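Local atomic coordinates of putative transcriptional regulator (MarR/EmrR family) (Acinetobacter sp. ADP1, PDB entry 3NRV), a protein that probably binds DNA through winged helix-turn-helix domains and thereby regulates transcription. Residues T41-I46 against T74-L78; D54-I60 against T95-N99. All coordinates share one frame; numbering follows the deposited sequence. Where two conformers were deposited one is given.

Contact 1: T41-I46 against T74-L78; sequences TEWRII and TVKKL. With SO4 (sulfate ion), chain L.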
loop_
_atom_site.group_PDB
_atom_site.type_symbol
_atom_site.label_atom_id
_atom_site.label_comp_id
_atom_site.label_asym_id
_atom_site.label_seq_id
_atom_site.Cartn_x
_atom_site.Cartn_y
_atom_site.Cartn_z
ATOM N N THR C 41 -5.922 -3.731 4.872
ATOM C CA THR C 41 -5.573 -2.567 5.681
ATOM C C THR C 41 -5.791 -2.822 7.173
ATOM O O THR C 41 -4.982 -2.416 8.013
ATOM C CB THR C 41 -6.297 -1.304 5.196
ATOM O OG1 THR C 41 -5.849 -1.009 3.864
ATOM C CG2 THR C 41 -5.986 -0.122 6.118
ATOM N N GLU C 42 -6.869 -3.518 7.508
ATOM C CA GLU C 42 -7.042 -3.995 8.884
ATOM C C GLU C 42 -5.836 -4.815 9.348
ATOM O O GLU C 42 -5.309 -4.592 10.450
ATOM C CB GLU C 42 -8.345 -4.801 9.005
ATOM C CG GLU C 42 -9.553 -3.865 8.920
ATOM C CD GLU C 42 -10.889 -4.582 8.874
ATOM O OE1 GLU C 42 -11.005 -5.619 8.206
ATOM O OE2 GLU C 42 -11.832 -4.089 9.509
ATOM N N TRP C 43 -5.418 -5.769 8.520
ATOM C CA TRP C 43 -4.243 -6.600 8.829
ATOM C C TRP C 43 -2.968 -5.752 9.027
ATOM O O TRP C 43 -2.217 -5.964 9.969
ATOM C CB TRP C 43 -3.998 -7.689 7.752
ATOM C CG TRP C 43 -2.644 -8.268 7.922
ATOM C CD1 TRP C 43 -1.556 -8.104 7.110
ATOM C CD2 TRP C 43 -2.190 -9.017 9.057
ATOM N NE1 TRP C 43 -0.459 -8.740 7.661
ATOM C CE2 TRP C 43 -0.821 -9.299 8.849
ATOM C CE3 TRP C 43 -2.816 -9.485 10.213
ATOM C CZ2 TRP C 43 -0.075 -10.041 9.760
ATOM C CZ3 TRP C 43 -2.066 -10.221 11.115
ATOM C CH2 TRP C 43 -0.713 -10.488 10.882
ATOM N N ARG C 44 -2.720 -4.793 8.137
ATOM C CA ARG C 44 -1.528 -3.955 8.268
ATOM C C ARG C 44 -1.495 -3.252 9.629
ATOM O O ARG C 44 -0.458 -3.158 10.286
ATOM C CB ARG C 44 -1.448 -2.923 7.119
ATOM C CG ARG C 44 -1.309 -3.566 5.710
ATOM C CD ARG C 44 -1.245 -2.496 4.602
ATOM N NE ARG C 44 -0.007 -1.711 4.717
ATOM C CZ ARG C 44 0.181 -0.493 4.200
ATOM N NH1 ARG C 44 -0.795 0.107 3.541
ATOM N NH2 ARG C 44 1.355 0.124 4.355
ATOM N N ILE C 45 -2.645 -2.766 10.062
ATOM C CA ILE C 45 -2.700 -2.066 11.333
ATOM C C ILE C 45 -2.534 -3.011 12.532
ATOM O O ILE C 45 -1.795 -2.715 13.462
ATOM C CB ILE C 45 -3.995 -1.258 11.448
ATOM C CG1 ILE C 45 -3.887 -0.053 10.506
ATOM C CG2 ILE C 45 -4.194 -0.799 12.874
ATOM C CD1 ILE C 45 -5.185 0.712 10.316
ATOM N N ILE C 46 -3.233 -4.141 12.498
ATOM C CA ILE C 46 -3.090 -5.153 13.543
ATOM C C ILE C 46 -1.621 -5.540 13.700
ATOM O O ILE C 46 -1.097 -5.650 14.819
ATOM C CB ILE C 46 -3.989 -6.384 13.219
ATOM C CG1 ILE C 46 -5.438 -6.046 13.578
ATOM C CG2 ILE C 46 -3.541 -7.625 13.980
ATOM C CD1 ILE C 46 -6.413 -6.883 12.854
ATOM N N THR C 74 -10.056 3.022 9.878
ATOM C CA THR C 74 -9.824 1.597 10.026
ATOM C C THR C 74 -9.770 1.234 11.502
ATOM O O THR C 74 -10.267 0.197 11.909
ATOM C CB THR C 74 -8.543 1.134 9.300
ATOM O OG1 THR C 74 -8.589 1.556 7.931
ATOM C CG2 THR C 74 -8.438 -0.386 9.348
ATOM N N VAL C 75 -9.175 2.092 12.318
ATOM C CA VAL C 75 -9.087 1.780 13.743
ATOM C C VAL C 75 -10.488 1.735 14.347
ATOM O O VAL C 75 -10.786 0.879 15.193
ATOM C CB VAL C 75 -8.158 2.741 14.508
ATOM C CG1 VAL C 75 -8.320 2.571 16.011
ATOM C CG2 VAL C 75 -6.695 2.489 14.121
ATOM N N LYS C 76 -11.358 2.645 13.914
ATOM C CA LYS C 76 -12.760 2.619 14.349
ATOM C C LYS C 76 -13.448 1.311 13.952
ATOM O O LYS C 76 -14.182 0.717 14.747
ATOM C CB LYS C 76 -13.537 3.811 13.769
ATOM C CG LYS C 76 -14.994 3.894 14.214
ATOM C CD LYS C 76 -15.090 4.088 15.719
ATOM C CE LYS C 76 -16.520 4.367 16.192
ATOM N NZ LYS C 76 -16.503 4.650 17.665
ATOM N N LYS C 77 -13.224 0.858 12.723
ATOM C CA LYS C 77 -13.806 -0.421 12.303
ATOM C C LYS C 77 -13.301 -1.555 13.209
ATOM O O LYS C 77 -14.069 -2.430 13.616
ATOM C CB LYS C 77 -13.461 -0.732 10.851
ATOM C CG LYS C 77 -14.165 0.141 9.831
ATOM C CD LYS C 77 -15.676 -0.066 9.864
ATOM C CE LYS C 77 -16.375 0.815 8.826
ATOM N NZ LYS C 77 -17.860 0.682 8.885
ATOM N N LEU C 78 -12.005 -1.539 13.505
ATOM C CA LEU C 78 -11.403 -2.589 14.335
ATOM C C LEU C 78 -11.917 -2.508 15.767
ATOM O O LEU C 78 -12.020 -3.519 16.462
ATOM C CB LEU C 78 -9.879 -2.499 14.313
ATOM C CG LEU C 78 -9.196 -2.888 12.993
ATOM C CD1 LEU C 78 -7.728 -2.512 13.052
ATOM C CD2 LEU C 78 -9.367 -4.386 12.663
HETATM S S SO4 L . -18.026 1.819 5.130
HETATM O O1 SO4 L . -19.239 2.289 4.465
HETATM O O2 SO4 L . -16.909 1.900 4.188
HETATM O O3 SO4 L . -17.779 2.666 6.296
HETATM O O4 SO4 L . -18.189 0.424 5.532
#
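The carboxylate of E42 is held at both oxygens, OE1 by the backbone N of G39 and OE2 by a salt bridge to K81, while its methylene shaft rests on T74 and L78. This is the crossing of two helices of the winged helix-turn-helix domain, 40-51 against 68-80, the latter being, by its place in the family fold, probably the recognition helix. The short axes cross at -86° and approach to 10.0 Å, and no hydrogen bond spans them, so the contact rests on van der Waals packing. CG of E42 meets T74 CG2 at 3.7 Å and, roughly at right angles, L78 CD2 at 3.8 Å. T74 meets three side chains: besides E42, I45 CD1 reaches T74 CB at 3.5 Å, and T41 CG2 lies 3.6 Å from T74 OG1. That hydroxyl stands anti to the carbonyl carbon (chi1 -54°) and bonds to A70 O one turn back, with the methyl CG2 turned to I45 and E42. T41 OG1 serves the dimer instead, bonding to D62 O of the second subunit. L78 also meets three: CD1 packs on I45 CG2 at 3.9 Å, whereas CD2, besides touching E42, meets I46 CD1 at 3.9 Å.

Contact 2: D54-I60 against T95-N99; sequences DCSVQKI and TYAIN. With SO4 (sulfate ion), chain N.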
loop_
_atom_site.group_PDB
_atom_site.type_symbol
_atom_site.label_atom_id
_atom_site.label_comp_id
_atom_site.label_asym_id
_atom_site.label_seq_id
_atom_site.Cartn_x
_atom_site.Cartn_y
_atom_site.Cartn_z
ATOM N N ASP C 54 2.792 2.380 22.371
ATOM C CA ASP C 54 2.219 3.708 22.268
ATOM C C ASP C 54 1.869 4.051 20.832
ATOM O O ASP C 54 2.326 5.064 20.287
ATOM C CB ASP C 54 3.146 4.759 22.891
ATOM C CG ASP C 54 4.616 4.417 22.735
ATOM O OD1 ASP C 54 5.216 3.930 23.714
ATOM O OD2 ASP C 54 5.181 4.642 21.645
ATOM N N CYS C 55 1.051 3.202 20.215
ATOM C CA CYS C 55 0.563 3.492 18.880
ATOM C C CYS C 55 -0.591 4.475 18.923
ATOM O O CYS C 55 -1.723 4.095 19.200
ATOM C CB CYS C 55 0.134 2.204 18.183
ATOM S SG CYS C 55 1.594 1.251 17.759
ATOM N N SER C 56 -0.289 5.738 18.656
ATOM C CA SER C 56 -1.327 6.715 18.367
ATOM C C SER C 56 -1.683 6.559 16.902
ATOM O O SER C 56 -0.989 5.861 16.163
ATOM C CB SER C 56 -0.766 8.122 18.567
ATOM O OG SER C 56 0.395 8.260 17.765
ATOM N N VAL C 57 -2.739 7.236 16.464
ATOM C CA VAL C 57 -3.059 7.269 15.044
ATOM C C VAL C 57 -1.893 7.854 14.264
ATOM O O VAL C 57 -1.557 7.371 13.175
ATOM C CB VAL C 57 -4.363 8.057 14.786
ATOM C CG1 VAL C 57 -4.562 8.322 13.315
ATOM C CG2 VAL C 57 -5.543 7.292 15.364
ATOM N N GLN C 58 -1.260 8.895 14.815
ATOM C CA GLN C 58 -0.082 9.482 14.170
ATOM C C GLN C 58 1.027 8.445 13.936
ATOM O O GLN C 58 1.587 8.344 12.851
ATOM C CB GLN C 58 0.500 10.622 15.016
ATOM C CG GLN C 58 1.715 11.291 14.379
ATOM C CD GLN C 58 1.366 12.036 13.105
ATOM O OE1 GLN C 58 1.778 11.651 12.003
ATOM N NE2 GLN C 58 0.598 13.108 13.245
ATOM N N LYS C 59 1.370 7.701 14.977
ATOM C CA LYS C 59 2.440 6.713 14.843
ATOM C C LYS C 59 2.101 5.616 13.815
ATOM O O LYS C 59 2.962 5.202 13.035
ATOM C CB LYS C 59 2.805 6.102 16.201
ATOM C CG LYS C 59 3.931 5.078 16.106
ATOM C CD LYS C 59 4.414 4.634 17.483
ATOM C CE LYS C 59 5.579 3.660 17.373
ATOM N NZ LYS C 59 6.220 3.442 18.713
ATOM N N ILE C 60 0.845 5.163 13.798
ATOM C CA ILE C 60 0.446 4.126 12.838
ATOM C C ILE C 60 0.551 4.677 11.408
ATOM O O ILE C 60 1.074 4.019 10.504
ATOM C CB ILE C 60 -0.982 3.583 13.146
ATOM C CG1 ILE C 60 -1.021 2.913 14.526
ATOM C CG2 ILE C 60 -1.456 2.607 12.071
ATOM C CD1 ILE C 60 -2.438 2.795 15.087
ATOM N N THR C 95 0.039 10.323 26.120
ATOM C CA THR C 95 -1.172 10.349 25.327
ATOM C C THR C 95 -1.919 9.008 25.315
ATOM O O THR C 95 -1.453 7.996 25.849
ATOM C CB THR C 95 -0.851 10.782 23.895
ATOM O OG1 THR C 95 -0.326 9.670 23.141
ATOM C CG2 THR C 95 0.160 11.888 23.944
ATOM N N TYR C 96 -3.098 9.022 24.711
ATOM C CA TYR C 96 -3.857 7.809 24.496
ATOM C C TYR C 96 -3.013 6.862 23.631
ATOM O O TYR C 96 -2.042 7.277 22.991
ATOM C CB TYR C 96 -5.152 8.144 23.769
ATOM C CG TYR C 96 -4.951 8.397 22.294
ATOM C CD1 TYR C 96 -5.228 7.403 21.358
ATOM C CD2 TYR C 96 -4.464 9.619 21.830
ATOM C CE1 TYR C 96 -5.043 7.622 20.000
ATOM C CE2 TYR C 96 -4.274 9.844 20.465
ATOM C CZ TYR C 96 -4.569 8.829 19.554
ATOM O OH TYR C 96 -4.388 9.015 18.194
ATOM N N ALA C 97 -3.387 5.593 23.607
ATOM C CA ALA C 97 -2.765 4.660 22.675
ATOM C C ALA C 97 -3.819 3.684 22.160
ATOM O O ALA C 97 -4.836 3.465 22.817
ATOM C CB ALA C 97 -1.605 3.902 23.361
ATOM N N ILE C 98 -3.586 3.111 20.983
ATOM C CA ILE C 98 -4.469 2.062 20.469
ATOM C C ILE C 98 -3.821 0.716 20.820
ATOM O O ILE C 98 -2.623 0.525 20.578
ATOM C CB ILE C 98 -4.626 2.169 18.944
ATOM C CG1 ILE C 98 -5.088 3.585 18.528
ATOM C CG2 ILE C 98 -5.571 1.059 18.399
ATOM C CD1 ILE C 98 -6.477 3.949 19.068
ATOM N N ASN C 99 -4.592 -0.204 21.395
ATOM C CA ASN C 99 -4.077 -1.538 21.726
ATOM C C ASN C 99 -4.947 -2.656 21.155
ATOM O O ASN C 99 -6.164 -2.522 21.070
ATOM C CB ASN C 99 -4.031 -1.763 23.242
ATOM C CG ASN C 99 -3.155 -0.769 23.976
ATOM O OD1 ASN C 99 -2.135 -0.305 23.472
ATOM N ND2 ASN C 99 -3.545 -0.461 25.196
HETATM S S SO4 N . 0.997 0.811 24.843
HETATM O O1 SO4 N . -0.279 1.390 25.276
HETATM O O2 SO4 N . 1.209 1.047 23.419
HETATM O O3 SO4 N . 2.097 1.384 25.616
HETATM O O4 SO4 N . 0.982 -0.634 25.078
HETATM O O HOH W 1 -0.039 0.536 20.980
#
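I98, Y96 and C55 lose the most surface here, and two nearly straight hydrogen bonds tie them into the joint between the start of helix 57-64 and the wing strand 97-100 of the winged-helix domain. I98 N donates to C55 O over 2.8 Å (N-H...O 165°), the donor tilted from the carbonyl plane. CB and CG1 of I98 each lie 3.5 Å from that same oxygen. Water 1 adds a second link, accepting from C55 N and lying 2.6 Å from I98 O. The ring of Y96 approaches S56 and V57 obliquely; chi1 of 77° sets CG between backbone N and carbonyl carbon, from where the hydroxyl reaches the helix start. There OH accepts from V57 N at 3.0 Å (169°), and V57 CG2 touches it at 3.5 Å. S56 is the N-cap: its OG takes K59 N at 3.0 Å, so Y96 and S56 each satisfy a first-turn N-H. Around this joint, A97 and N99 pair by backbone bonds with N87 and E85 of strand 84-87, and the I98 side chain packs on I84 and V86 of that strand, L49 of helix 40-51 and V75 of helix 68-80.

In the fold
The segments alternate along the chain, 41-46, 54-60, 74-78 and 95-99, so the two contacts interlock within one winged helix-turn-helix domain. Their centres are 13 Å apart and they meet directly at two places: V75 CG1 packs on I98 CD1 at 3.8 Å, and I45 CG1 on I60 CG2 at 3.9 Å. Contact 1 joins helices 40-51 and 68-80; contact 2 joins the start of helix 57-64, which lies between them in sequence, to wing strand 97-100. Those touches, with I84 of strand 84-87 packing on V75, L78 and I98, bring the three helices and the two-stranded wing into one apolar core, consistent with helix 68-80 and the wing being presented to DNA as a unit.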